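Local structure of mandelate racemase / muconate lactonizing enzyme, C-terminal domain protein (Pseudovibrio sp. JE062, 4JHM) at residues Asp5-Arg10 and Phe43-Thr48; Asn81-Gln86 and Trp112-Lys117; Lys135-Thr140 and Ala163-Cys168; Ser139-Asp144 and Glu324-Tyr329. The protein is of unknown specific function but belongs to the mandelate racemase / muconate lactonizing enzyme group of the enolase superfamily, which couples a capping domain to a TIM-type barrel. All blocks are in the same frame, centred on the assembly; numbering follows the deposited sequence.

Contact 1: Asp5-Arg10 and Phe43-Thr48; sequences DCRISR and FTEDGT
A salt bridge of 3.0 Å from Arg7 NH1 to Glu45 OE1 supplies the charged pair of this contact. The two side chains run side by side in the same direction. Their guanidinium and carboxylate planes stand 88° apart, and the carboxylate accepts on the anti lone pair of OE1, away from its other oxygen. Bends at chi3 of Arg7 and chi2 of Glu45 bring the charged ends together. Two backbone bonds are more direct: Phe43 N reaches Arg10 O at 2.7 Å, almost in line with the carbonyl, while Ser9 N meets Phe43 O at 2.8 Å from well above the carbonyl plane. They join strands 8-16 and 34-44, antiparallel neighbours in the sheet of the N-terminal domain. Around them lies the packing. The aliphatic part of the extended Arg10 runs beside the Phe43 ring, with Arg10 CB 3.7 Å from Phe43 CD2 and the guanidinium and ring planes 86° apart. Beyond the methylenes, the guanidinium is bound by Glu12 and Glu376. Next to the strand end, Thr44 CG2 touches Cys6 SG at 4.0 Å, two small groups that suit a buried spot beside Lys118 and Ile114 of helix 100-119. Charged groups are thus paired at the exposed margin, while Cys6 and Thr44 supply the buried, compact side.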
loop_
_atom_site.group_PDB
_atom_site.type_symbol
_atom_site.label_atom_id
_atom_site.label_comp_id
_atom_site.label_asym_id
_atom_site.label_seq_id
_atom_site.Cartn_x
_atom_site.Cartn_y
_atom_site.Cartn_z
ATOM N N ASP A 5 15.115 49.711 7.855
ATOM C CA ASP A 5 15.666 50.251 9.104
ATOM C C ASP A 5 14.637 50.296 10.225
ATOM O O ASP A 5 14.880 50.912 11.265
ATOM C CB ASP A 5 16.251 51.655 8.899
ATOM C CG ASP A 5 17.387 51.675 7.900
ATOM O OD1 ASP A 5 17.539 50.692 7.146
ATOM O OD2 ASP A 5 18.127 52.678 7.867
ATOM N N CYS A 6 13.488 49.656 10.016
ATOM C CA CYS A 6 12.467 49.592 11.053
ATOM C C CYS A 6 12.956 48.641 12.129
ATOM O O CYS A 6 13.340 47.511 11.838
ATOM C CB CYS A 6 11.126 49.120 10.491
ATOM S SG CYS A 6 9.797 49.086 11.719
ATOM N N ARG A 7 12.949 49.107 13.371
ATOM C CA ARG A 7 13.564 48.371 14.461
ATOM C C ARG A 7 12.614 48.268 15.647
ATOM O O ARG A 7 11.791 49.155 15.874
ATOM C CB ARG A 7 14.859 49.075 14.875
ATOM C CG ARG A 7 15.678 48.334 15.919
ATOM C CD ARG A 7 16.911 49.126 16.329
ATOM N NE ARG A 7 17.951 49.116 15.302
ATOM C CZ ARG A 7 18.239 50.140 14.500
ATOM N NH1 ARG A 7 17.566 51.281 14.591
ATOM N NH2 ARG A 7 19.208 50.021 13.602
ATOM N N ILE A 8 12.722 47.175 16.397
ATOM C CA ILE A 8 11.982 47.036 17.645
ATOM C C ILE A 8 12.608 47.953 18.689
ATOM O O ILE A 8 13.790 47.830 19.011
ATOM C CB ILE A 8 12.000 45.588 18.170
ATOM C CG1 ILE A 8 11.256 44.659 17.208
ATOM C CG2 ILE A 8 11.373 45.515 19.551
ATOM C CD1 ILE A 8 9.754 44.842 17.205
ATOM N N SER A 9 11.803 48.874 19.205
ATOM C CA SER A 9 12.275 49.896 20.137
ATOM C C SER A 9 12.076 49.464 21.593
ATOM O O SER A 9 12.880 49.794 22.466
ATOM C CB SER A 9 11.531 51.211 19.861
ATOM O OG SER A 9 11.620 52.118 20.944
ATOM N N ARG A 10 11.011 48.702 21.834
ATOM C CA ARG A 10 10.562 48.396 23.187
ATOM C C ARG A 10 9.481 47.313 23.137
ATOM O O ARG A 10 8.729 47.225 22.165
ATOM C CB ARG A 10 10.016 49.678 23.828
ATOM C CG ARG A 10 9.148 49.489 25.065
ATOM C CD ARG A 10 8.341 50.752 25.350
ATOM N NE ARG A 10 7.517 50.645 26.553
ATOM C CZ ARG A 10 7.800 51.230 27.714
ATOM N NH1 ARG A 10 8.890 51.979 27.843
ATOM N NH2 ARG A 10 6.990 51.072 28.752
ATOM N N PHE A 43 6.936 47.931 20.261
ATOM C CA PHE A 43 7.136 49.320 19.868
ATOM C C PHE A 43 8.247 49.405 18.823
ATOM O O PHE A 43 9.066 48.494 18.706
ATOM C CB PHE A 43 7.514 50.171 21.082
ATOM C CG PHE A 43 6.405 50.343 22.086
ATOM C CD1 PHE A 43 5.456 51.343 21.930
ATOM C CD2 PHE A 43 6.329 49.524 23.202
ATOM C CE1 PHE A 43 4.443 51.515 22.860
ATOM C CE2 PHE A 43 5.322 49.694 24.137
ATOM C CZ PHE A 43 4.380 50.691 23.969
ATOM N N THR A 44 8.278 50.506 18.075
ATOM C CA THR A 44 9.289 50.712 17.038
ATOM C C THR A 44 9.975 52.075 17.172
ATOM O O THR A 44 9.749 52.804 18.138
ATOM C CB THR A 44 8.672 50.597 15.630
ATOM O OG1 THR A 44 7.563 51.495 15.516
ATOM C CG2 THR A 44 8.198 49.179 15.369
ATOM N N GLU A 45 10.822 52.406 16.202
ATOM C CA GLU A 45 11.550 53.671 16.214
ATOM C C GLU A 45 10.634 54.861 15.944
ATOM O O GLU A 45 10.860 55.950 16.470
ATOM C CB GLU A 45 12.680 53.653 15.178
ATOM C CG GLU A 45 13.825 52.704 15.503
ATOM C CD GLU A 45 14.738 53.217 16.607
ATOM O OE1 GLU A 45 15.971 53.071 16.476
ATOM O OE2 GLU A 45 14.230 53.764 17.608
ATOM N N ASP A 46 9.604 54.653 15.128
ATOM C CA ASP A 46 8.712 55.743 14.731
ATOM C C ASP A 46 7.396 55.752 15.512
ATOM O O ASP A 46 6.437 56.421 15.122
ATOM C CB ASP A 46 8.431 55.685 13.227
ATOM C CG ASP A 46 7.802 54.378 12.799
ATOM O OD1 ASP A 46 7.865 53.398 13.574
ATOM O OD2 ASP A 46 7.250 54.330 11.682
ATOM N N GLY A 47 7.358 55.012 16.616
ATOM C CA GLY A 47 6.188 55.003 17.490
ATOM C C GLY A 47 5.102 54.044 17.037
ATOM O O GLY A 47 4.046 53.955 17.664
ATOM N N THR A 48 5.351 53.332 15.943
ATOM C CA THR A 48 4.414 52.324 15.467
ATOM C C THR A 48 4.441 51.140 16.426
ATOM O O THR A 48 5.513 50.625 16.747
ATOM C CB THR A 48 4.773 51.854 14.044
ATOM O OG1 THR A 48 4.710 52.966 13.142
ATOM C CG2 THR A 48 3.820 50.758 13.575
#

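Contact 2: Asn81-Gln86 and Trp112-Lys117; sequences NPLMTQ and WDIKGK
The turn before helix 85-92 and the first turn of that helix pack on helix 100-119 of the N-terminal capping domain, Leu83 and Thr85 meeting Trp112 and Lys115. The approach is a type I beta turn from Asn81 to Met84, reinforced by an Asx turn in which Asn81 OD1 accepts from Leu83 N at 3.0 Å; asparagine suits this place because its short amide can curl back onto the chain. Met84, a selenomethionine in the model, holds the N-cap position. Thr85 lies over one face of the Trp112 indole, with Lys115 NZ beside it over the same face. With chi1 at 57°, OG1 sits between the backbone N and the carbonyl carbon and CG2 lies opposite the carbonyl carbon, which lays the methyl over the indole. This is a CH-pi contact, Thr85 CG2 standing 3.8 Å from the centroid of the Trp112 five-membered ring and only 7° off its normal. The indole N-H meanwhile bonds to Thr280. Lys115 reaches out along a chain bent at chi3, its NZ giving a hydrogen bond of 3.2 Å to Thr85 OG1. Its strongest partner is the carbonyl of Met125 of the second subunit, and that of Gly128 there also accepts from it, so a long lysine can link the start of helix 85-92 to the subunit interface. Nearer the helix the contact is apolar. Pro82 CB approaches Ile114 CD1 at 4.3 Å, and Leu83 pushes one methyl against the helix backbone, its CD2 lying 3.6 Å from Lys115 CA.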
loop_
_atom_site.group_PDB
_atom_site.type_symbol
_atom_site.label_atom_id
_atom_site.label_comp_id
_atom_site.label_asym_id
_atom_site.label_seq_id
_atom_site.Cartn_x
_atom_site.Cartn_y
_atom_site.Cartn_z
ATOM N N ASN A 81 13.968 43.596 12.819
ATOM C CA ASN A 81 13.014 44.338 12.004
ATOM C C ASN A 81 11.692 43.584 11.903
ATOM O O ASN A 81 11.617 42.543 11.258
ATOM C CB ASN A 81 13.587 44.585 10.608
ATOM C CG ASN A 81 12.673 45.432 9.738
ATOM O OD1 ASN A 81 11.502 45.639 10.056
ATOM N ND2 ASN A 81 13.206 45.923 8.630
ATOM N N PRO A 82 10.636 44.118 12.533
ATOM C CA PRO A 82 9.360 43.410 12.630
ATOM C C PRO A 82 8.656 43.207 11.294
ATOM O O PRO A 82 7.705 42.434 11.219
ATOM C CB PRO A 82 8.522 44.325 13.528
ATOM C CG PRO A 82 9.100 45.683 13.332
ATOM C CD PRO A 82 10.571 45.462 13.135
ATOM N N LEU A 83 9.109 43.899 10.255
ATOM C CA LEU A 83 8.468 43.816 8.947
ATOM C C LEU A 83 8.890 42.562 8.182
ATOM O O LEU A 83 8.202 42.129 7.259
ATOM C CB LEU A 83 8.786 45.064 8.121
ATOM C CG LEU A 83 8.243 46.377 8.686
ATOM C CD1 LEU A 83 8.834 47.552 7.929
ATOM C CD2 LEU A 83 6.723 46.408 8.639
HETATM N N MSE A 84 10.024 41.988 8.568
HETATM C CA MSE A 84 10.506 40.749 7.968
HETATM C C MSE A 84 9.964 39.607 8.775
HETATM O O MSE A 84 10.700 38.961 9.520
HETATM C CB MSE A 84 12.029 40.753 7.978
HETATM C CG MSE A 84 12.566 42.027 7.337
HETATM SE SE MSE A 84 12.186 41.994 5.402
HETATM C CE MSE A 84 13.919 41.267 4.810
ATOM N N THR A 85 8.668 39.347 8.615
ATOM C CA THR A 85 7.926 38.408 9.466
ATOM C C THR A 85 8.351 36.943 9.329
ATOM O O THR A 85 8.149 36.147 10.249
ATOM C CB THR A 85 6.409 38.486 9.190
ATOM O OG1 THR A 85 6.153 38.217 7.807
ATOM C CG2 THR A 85 5.863 39.854 9.542
ATOM N N GLN A 86 8.917 36.577 8.185
ATOM C CA GLN A 86 9.342 35.200 7.972
ATOM C C GLN A 86 10.709 34.968 8.599
ATOM O O GLN A 86 10.977 33.898 9.149
ATOM C CB GLN A 86 9.375 34.866 6.483
ATOM C CG GLN A 86 9.916 33.480 6.175
ATOM C CD GLN A 86 9.195 32.386 6.942
ATOM O OE1 GLN A 86 8.002 32.157 6.741
ATOM N NE2 GLN A 86 9.919 31.701 7.823
ATOM N N TRP A 112 2.990 41.306 12.220
ATOM C CA TRP A 112 2.032 41.477 11.131
ATOM C C TRP A 112 1.136 42.694 11.380
ATOM O O TRP A 112 0.781 43.408 10.443
ATOM C CB TRP A 112 1.180 40.216 10.946
ATOM C CG TRP A 112 1.827 39.164 10.087
ATOM C CD1 TRP A 112 2.459 38.038 10.516
ATOM C CD2 TRP A 112 1.900 39.144 8.654
ATOM N NE1 TRP A 112 2.920 37.317 9.444
ATOM C CE2 TRP A 112 2.592 37.974 8.290
ATOM C CE3 TRP A 112 1.447 40.002 7.645
ATOM C CZ2 TRP A 112 2.844 37.638 6.960
ATOM C CZ3 TRP A 112 1.699 39.669 6.324
ATOM C CH2 TRP A 112 2.392 38.498 5.994
ATOM N N ASP A 113 0.782 42.925 12.641
ATOM C CA ASP A 113 -0.049 44.070 13.017
ATOM C C ASP A 113 0.640 45.390 12.654
ATOM O O ASP A 113 0.009 46.311 12.127
ATOM C CB ASP A 113 -0.357 44.028 14.521
ATOM C CG ASP A 113 -1.326 45.121 14.962
ATOM O OD1 ASP A 113 -2.174 45.556 14.153
ATOM O OD2 ASP A 113 -1.242 45.539 16.134
ATOM N N ILE A 114 1.936 45.468 12.949
ATOM C CA ILE A 114 2.749 46.636 12.633
ATOM C C ILE A 114 2.859 46.823 11.125
ATOM O O ILE A 114 2.739 47.945 10.622
ATOM C CB ILE A 114 4.156 46.499 13.243
ATOM C CG1 ILE A 114 4.128 46.907 14.715
ATOM C CG2 ILE A 114 5.168 47.346 12.490
ATOM C CD1 ILE A 114 5.368 46.507 15.486
ATOM N N LYS A 115 3.080 45.724 10.409
ATOM C CA LYS A 115 3.195 45.757 8.953
ATOM C C LYS A 115 1.896 46.230 8.309
ATOM O O LYS A 115 1.917 46.912 7.291
ATOM C CB LYS A 115 3.561 44.369 8.422
ATOM C CG LYS A 115 3.651 44.276 6.906
ATOM C CD LYS A 115 3.670 42.828 6.434
ATOM C CE LYS A 115 4.963 42.121 6.809
ATOM N NZ LYS A 115 5.022 40.736 6.259
ATOM N N GLY A 116 0.765 45.866 8.905
ATOM C CA GLY A 116 -0.531 46.305 8.402
ATOM C C GLY A 116 -0.733 47.792 8.615
ATOM O O GLY A 116 -1.183 48.509 7.718
ATOM N N LYS A 117 -0.394 48.253 9.814
ATOM C CA LYS A 117 -0.557 49.650 10.175
ATOM C C LYS A 117 0.326 50.554 9.323
ATOM O O LYS A 117 -0.091 51.646 8.945
ATOM C CB LYS A 117 -0.259 49.847 11.663
ATOM C CG LYS A 117 -1.371 49.324 12.561
ATOM C CD LYS A 117 -0.971 49.313 14.029
ATOM C CE LYS A 117 -2.104 48.802 14.905
ATOM N NZ LYS A 117 -1.680 48.602 16.317
#

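Contact 3: Lys135-Thr140 and Ala163-Cys168; sequences KSYAST and AIKLHC
On adjoining parallel strands of the barrel, 133-139 and 163-167, which helix 149-159 connects in a beta-alpha-beta crossover, Tyr137 meets Lys165. The strands are laced by three backbone bonds, among them Thr140 N to Lys165 O at 3.1 Å. The tyrosine takes the less usual rotamer with CG between the backbone N and the carbonyl carbon (chi1 63°), which tips its ring across the lysine chain; Tyr137 CE1 lies 3.6 Å from Lys165 CB. Lysine suits this place because its length carries charge far from the strand. Its chain leaves the backbone extended and turns at chi3 (81°), so that NZ donates to Tyr137 OH at 3.2 Å while also forming salt bridges with Glu222 and Glu324. Against Ile164, Thr140 turns its methyl, with Thr140 CG2 3.4 Å from Ile164 CG2, and it gives its hydroxyl oxygen to the backbone: Thr140 OG1 accepts from His167 N at 3.2 Å. A branched polar residue thus pairs an apolar methyl contact with a hydrogen bond. His167 answers with its ring, as ND1 donates to Thr140 O at 2.8 Å, lying in the carbonyl plane with the oxygen close to the imidazole plane.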
loop_
_atom_site.group_PDB
_atom_site.type_symbol
_atom_site.label_atom_id
_atom_site.label_comp_id
_atom_site.label_asym_id
_atom_site.label_seq_id
_atom_site.Cartn_x
_atom_site.Cartn_y
_atom_site.Cartn_z
ATOM N N LYS A 135 -19.700 33.875 7.776
ATOM C CA LYS A 135 -20.632 33.213 8.697
ATOM C C LYS A 135 -19.924 32.800 9.978
ATOM O O LYS A 135 -18.881 32.153 9.926
ATOM C CB LYS A 135 -21.224 31.954 8.055
ATOM C CG LYS A 135 -22.290 32.212 7.010
ATOM C CD LYS A 135 -23.680 32.123 7.608
ATOM C CE LYS A 135 -24.694 32.868 6.756
ATOM N NZ LYS A 135 -24.689 32.397 5.345
ATOM N N SER A 136 -20.502 33.158 11.120
ATOM C CA SER A 136 -19.987 32.714 12.408
ATOM C C SER A 136 -20.880 31.634 13.007
ATOM O O SER A 136 -22.018 31.452 12.584
ATOM C CB SER A 136 -19.905 33.893 13.378
ATOM O OG SER A 136 -21.188 34.458 13.607
ATOM N N TYR A 137 -20.353 30.912 13.990
ATOM C CA TYR A 137 -21.184 30.057 14.828
ATOM C C TYR A 137 -20.978 30.415 16.297
ATOM O O TYR A 137 -19.883 30.796 16.710
ATOM C CB TYR A 137 -20.893 28.570 14.586
ATOM C CG TYR A 137 -19.486 28.127 14.929
ATOM C CD1 TYR A 137 -19.141 27.774 16.228
ATOM C CD2 TYR A 137 -18.507 28.042 13.947
ATOM C CE1 TYR A 137 -17.857 27.365 16.541
ATOM C CE2 TYR A 137 -17.221 27.631 14.248
ATOM C CZ TYR A 137 -16.900 27.296 15.544
ATOM O OH TYR A 137 -15.620 26.898 15.846
ATOM N N ALA A 138 -22.045 30.313 17.078
ATOM C CA ALA A 138 -21.954 30.529 18.512
ATOM C C ALA A 138 -21.329 29.297 19.157
ATOM O O ALA A 138 -21.867 28.192 19.058
ATOM C CB ALA A 138 -23.332 30.799 19.094
ATOM N N SER A 139 -20.179 29.482 19.797
ATOM C CA SER A 139 -19.498 28.387 20.473
ATOM C C SER A 139 -19.918 28.423 21.934
ATOM O O SER A 139 -19.534 29.328 22.672
ATOM C CB SER A 139 -17.989 28.541 20.334
ATOM O OG SER A 139 -17.347 27.283 20.354
ATOM N N THR A 140 -20.714 27.442 22.346
ATOM C CA THR A 140 -21.481 27.551 23.587
ATOM C C THR A 140 -20.734 27.040 24.811
ATOM O O THR A 140 -19.803 26.247 24.691
ATOM C CB THR A 140 -22.799 26.759 23.491
ATOM O OG1 THR A 140 -22.567 25.390 23.850
ATOM C CG2 THR A 140 -23.364 26.825 22.080
ATOM N N ALA A 163 -25.458 29.018 13.022
ATOM C CA ALA A 163 -24.852 27.746 13.382
ATOM C C ALA A 163 -24.439 27.758 14.844
ATOM O O ALA A 163 -24.053 28.794 15.383
ATOM C CB ALA A 163 -23.646 27.474 12.499
ATOM N N ILE A 164 -24.524 26.598 15.484
ATOM C CA ILE A 164 -24.152 26.477 16.881
ATOM C C ILE A 164 -23.270 25.255 17.105
ATOM O O ILE A 164 -23.646 24.137 16.751
ATOM C CB ILE A 164 -25.398 26.349 17.768
ATOM C CG1 ILE A 164 -26.278 27.594 17.620
ATOM C CG2 ILE A 164 -24.991 26.141 19.219
ATOM C CD1 ILE A 164 -27.547 27.548 18.443
ATOM N N LYS A 165 -22.090 25.470 17.681
ATOM C CA LYS A 165 -21.253 24.362 18.114
ATOM C C LYS A 165 -21.419 24.183 19.612
ATOM O O LYS A 165 -20.921 24.983 20.404
ATOM C CB LYS A 165 -19.774 24.576 17.779
ATOM C CG LYS A 165 -18.887 23.470 18.343
ATOM C CD LYS A 165 -17.435 23.600 17.925
ATOM C CE LYS A 165 -16.682 24.612 18.771
ATOM N NZ LYS A 165 -15.314 24.868 18.236
ATOM N N LEU A 166 -22.122 23.125 19.988
ATOM C CA LEU A 166 -22.358 22.819 21.381
ATOM C C LEU A 166 -21.083 22.308 22.029
ATOM O O LEU A 166 -20.444 21.412 21.503
ATOM C CB LEU A 166 -23.423 21.732 21.502
ATOM C CG LEU A 166 -24.749 21.977 20.792
ATOM C CD1 LEU A 166 -25.498 20.664 20.635
ATOM C CD2 LEU A 166 -25.578 22.986 21.560
ATOM N N HIS A 167 -20.711 22.876 23.169
ATOM C CA HIS A 167 -19.767 22.200 24.045
ATOM C C HIS A 167 -20.598 21.356 24.990
ATOM O O HIS A 167 -21.654 21.791 25.454
ATOM C CB HIS A 167 -18.870 23.179 24.798
ATOM C CG HIS A 167 -17.719 23.676 23.982
ATOM N ND1 HIS A 167 -17.639 24.968 23.509
ATOM C CD2 HIS A 167 -16.610 23.044 23.532
ATOM C CE1 HIS A 167 -16.526 25.114 22.815
ATOM N NE2 HIS A 167 -15.882 23.961 22.813
ATOM N N CYS A 168 -20.138 20.139 25.246
ATOM C CA CYS A 168 -20.954 19.158 25.940
ATOM C C CYS A 168 -20.237 18.551 27.138
ATOM O O CYS A 168 -19.154 18.991 27.529
ATOM C CB CYS A 168 -21.373 18.058 24.964
ATOM S SG CYS A 168 -19.987 17.148 24.251
#

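Contact 4: Ser139-Asp144 and Glu324-Tyr329; sequences STPMFD and EQFYPY
Ser139 and Glu324 face each other with their polar ends together: Ser139 OG donates to Glu324 OE1 at 2.8 Å, using the anti lone pair of that oxygen. The glutamate is drawn out to full length (chi1 -180°, chi2 167°), which carries its carboxylate past the serine CB, and Glu324 CG lies 3.8 Å from Ser139 CB. A small hydroxyl suits the spot, as Glu324 OE1 also takes the salt bridge from Lys165. The backbones join through Ser139 N to Gln325 O at 2.9 Å, the N-H coming from above the carbonyl plane. In the barrel, this sets strand 133-139 beside strand 323-326, so the first strand of the barrel domain neighbours one reached some 180 residues later. Phe326, its CG anti to the backbone N (chi1 -177°), swings its ring obliquely beside the Ser139 carbonyl and on toward the loop that follows the strand. There the rigid Pro141 offers it an apolar neighbour, Pro141 CB lying 4.4 Å from Phe326 CZ. Phe332 meets the same ring edge-to-face. Within the loop Thr140 OG1 donates to Pro141 O at 3.0 Å, and Pro141 CD lies 3.9 Å from Tyr327 O.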
loop_
_atom_site.group_PDB
_atom_site.type_symbol
_atom_site.label_atom_id
_atom_site.label_comp_id
_atom_site.label_asym_id
_atom_site.label_seq_id
_atom_site.Cartn_x
_atom_site.Cartn_y
_atom_site.Cartn_z
ATOM N N SER A 139 -20.179 29.482 19.797
ATOM C CA SER A 139 -19.498 28.387 20.473
ATOM C C SER A 139 -19.918 28.423 21.934
ATOM O O SER A 139 -19.534 29.328 22.672
ATOM C CB SER A 139 -17.989 28.541 20.334
ATOM O OG SER A 139 -17.347 27.283 20.354
ATOM N N THR A 140 -20.714 27.442 22.346
ATOM C CA THR A 140 -21.481 27.551 23.587
ATOM C C THR A 140 -20.734 27.040 24.811
ATOM O O THR A 140 -19.803 26.247 24.691
ATOM C CB THR A 140 -22.799 26.759 23.491
ATOM O OG1 THR A 140 -22.567 25.390 23.850
ATOM C CG2 THR A 140 -23.364 26.825 22.080
ATOM N N PRO A 141 -21.153 27.494 26.000
ATOM C CA PRO A 141 -20.656 26.927 27.243
ATOM C C PRO A 141 -21.372 25.620 27.560
ATOM O O PRO A 141 -22.328 25.250 26.874
ATOM C CB PRO A 141 -21.021 27.992 28.278
ATOM C CG PRO A 141 -22.257 28.623 27.736
ATOM C CD PRO A 141 -22.118 28.583 26.237
HETATM N N MSE A 142 -20.915 24.931 28.596
HETATM C CA MSE A 142 -21.524 23.674 29.000
HETATM C C MSE A 142 -22.461 23.930 30.147
HETATM O O MSE A 142 -22.089 24.560 31.133
HETATM C CB MSE A 142 -20.393 22.719 29.365
HETATM C CG MSE A 142 -20.699 21.813 30.550
HETATM SE SE MSE A 142 -19.062 20.794 30.962
HETATM C CE MSE A 142 -19.955 19.143 31.547
ATOM N N PHE A 143 -23.698 23.460 30.023
ATOM C CA PHE A 143 -24.657 23.572 31.110
ATOM C C PHE A 143 -24.770 22.241 31.854
ATOM O O PHE A 143 -24.455 21.183 31.303
ATOM C CB PHE A 143 -26.020 24.010 30.581
ATOM C CG PHE A 143 -25.987 25.316 29.834
ATOM C CD1 PHE A 143 -25.618 26.486 30.473
ATOM C CD2 PHE A 143 -26.338 25.374 28.493
ATOM C CE1 PHE A 143 -25.588 27.690 29.790
ATOM C CE2 PHE A 143 -26.314 26.576 27.805
ATOM C CZ PHE A 143 -25.937 27.735 28.455
ATOM N N ASP A 144 -25.207 22.302 33.111
ATOM C CA ASP A 144 -25.298 21.113 33.958
ATOM C C ASP A 144 -26.438 20.186 33.535
ATOM O O ASP A 144 -26.308 18.964 33.613
ATOM C CB ASP A 144 -25.469 21.509 35.429
ATOM C CG ASP A 144 -24.158 21.914 36.083
ATOM O OD1 ASP A 144 -23.455 22.780 35.526
ATOM O OD2 ASP A 144 -23.831 21.369 37.158
ATOM N N GLU A 324 -15.373 31.174 14.618
ATOM C CA GLU A 324 -15.832 30.752 15.932
ATOM C C GLU A 324 -16.100 31.977 16.804
ATOM O O GLU A 324 -15.198 32.763 17.088
ATOM C CB GLU A 324 -14.796 29.841 16.587
ATOM C CG GLU A 324 -15.190 29.338 17.965
ATOM C CD GLU A 324 -14.306 28.211 18.454
ATOM O OE1 GLU A 324 -14.782 27.420 19.293
ATOM O OE2 GLU A 324 -13.141 28.110 18.005
ATOM N N GLN A 325 -17.352 32.139 17.212
ATOM C CA GLN A 325 -17.740 33.253 18.064
ATOM C C GLN A 325 -18.344 32.732 19.355
ATOM O O GLN A 325 -19.479 32.248 19.370
ATOM C CB GLN A 325 -18.763 34.139 17.351
ATOM C CG GLN A 325 -19.281 35.289 18.201
ATOM C CD GLN A 325 -18.290 36.429 18.294
ATOM O OE1 GLN A 325 -17.593 36.587 19.299
ATOM N NE2 GLN A 325 -18.211 37.223 17.239
ATOM N N PHE A 326 -17.583 32.824 20.438
ATOM C CA PHE A 326 -18.107 32.450 21.739
ATOM C C PHE A 326 -19.164 33.463 22.165
ATOM O O PHE A 326 -18.962 34.673 22.060
ATOM C CB PHE A 326 -17.001 32.368 22.788
ATOM C CG PHE A 326 -17.495 31.925 24.129
ATOM C CD1 PHE A 326 -17.545 30.577 24.452
ATOM C CD2 PHE A 326 -17.941 32.851 25.057
ATOM C CE1 PHE A 326 -18.015 30.162 25.686
ATOM C CE2 PHE A 326 -18.411 32.444 26.291
ATOM C CZ PHE A 326 -18.449 31.097 26.607
ATOM N N TYR A 327 -20.290 32.952 22.649
ATOM C CA TYR A 327 -21.434 33.778 23.013
ATOM C C TYR A 327 -21.867 33.337 24.408
ATOM O O TYR A 327 -22.066 32.141 24.634
ATOM C CB TYR A 327 -22.551 33.573 21.979
ATOM C CG TYR A 327 -23.712 34.538 22.071
ATOM C CD1 TYR A 327 -23.510 35.911 21.998
ATOM C CD2 TYR A 327 -25.017 34.074 22.203
ATOM C CE1 TYR A 327 -24.570 36.794 22.078
ATOM C CE2 TYR A 327 -26.086 34.949 22.284
ATOM C CZ TYR A 327 -25.858 36.307 22.221
ATOM O OH TYR A 327 -26.917 37.183 22.298
ATOM N N PRO A 328 -21.994 34.283 25.361
ATOM C CA PRO A 328 -21.867 35.747 25.268
ATOM C C PRO A 328 -20.460 36.236 24.925
ATOM O O PRO A 328 -19.516 35.451 24.927
ATOM C CB PRO A 328 -22.247 36.231 26.676
ATOM C CG PRO A 328 -22.832 35.054 27.379
ATOM C CD PRO A 328 -22.219 33.849 26.750
ATOM N N TYR A 329 -20.337 37.534 24.644
ATOM C CA TYR A 329 -19.069 38.121 24.220
ATOM C C TYR A 329 -18.305 38.728 25.385
ATOM O O TYR A 329 -17.095 38.560 25.506
ATOM C CB TYR A 329 -19.300 39.246 23.209
ATOM C CG TYR A 329 -20.311 38.967 22.122
ATOM C CD1 TYR A 329 -20.112 37.943 21.206
ATOM C CD2 TYR A 329 -21.446 39.761 21.984
ATOM C CE1 TYR A 329 -21.029 37.701 20.200
ATOM C CE2 TYR A 329 -22.368 39.525 20.983
ATOM C CZ TYR A 329 -22.154 38.496 20.093
ATOM O OH TYR A 329 -23.062 38.250 19.091
#

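From the N terminus, contact 1 closes a loop of strands by pairing 5-10 with 43-48, and contact 2, next in series, closes a largely helical one between 81-86 and 112-117. Their centres are 11 Å apart and they touch: Cys6 packs on Leu83 and Thr48 on Ile114, so sheet and helices of the capping domain are joined. Contacts 3 and 4 follow in series, across the chain's centre. Contact 3 starts on strand 133-139 and contact 4 a few residues later, the two sharing Ser139 and Thr140. Contact 3 closes a short crossover; contact 4 spans most of the barrel, segment 163-168 falling within its span, and strand 133-139 lies between strands 163-167 and 323-326.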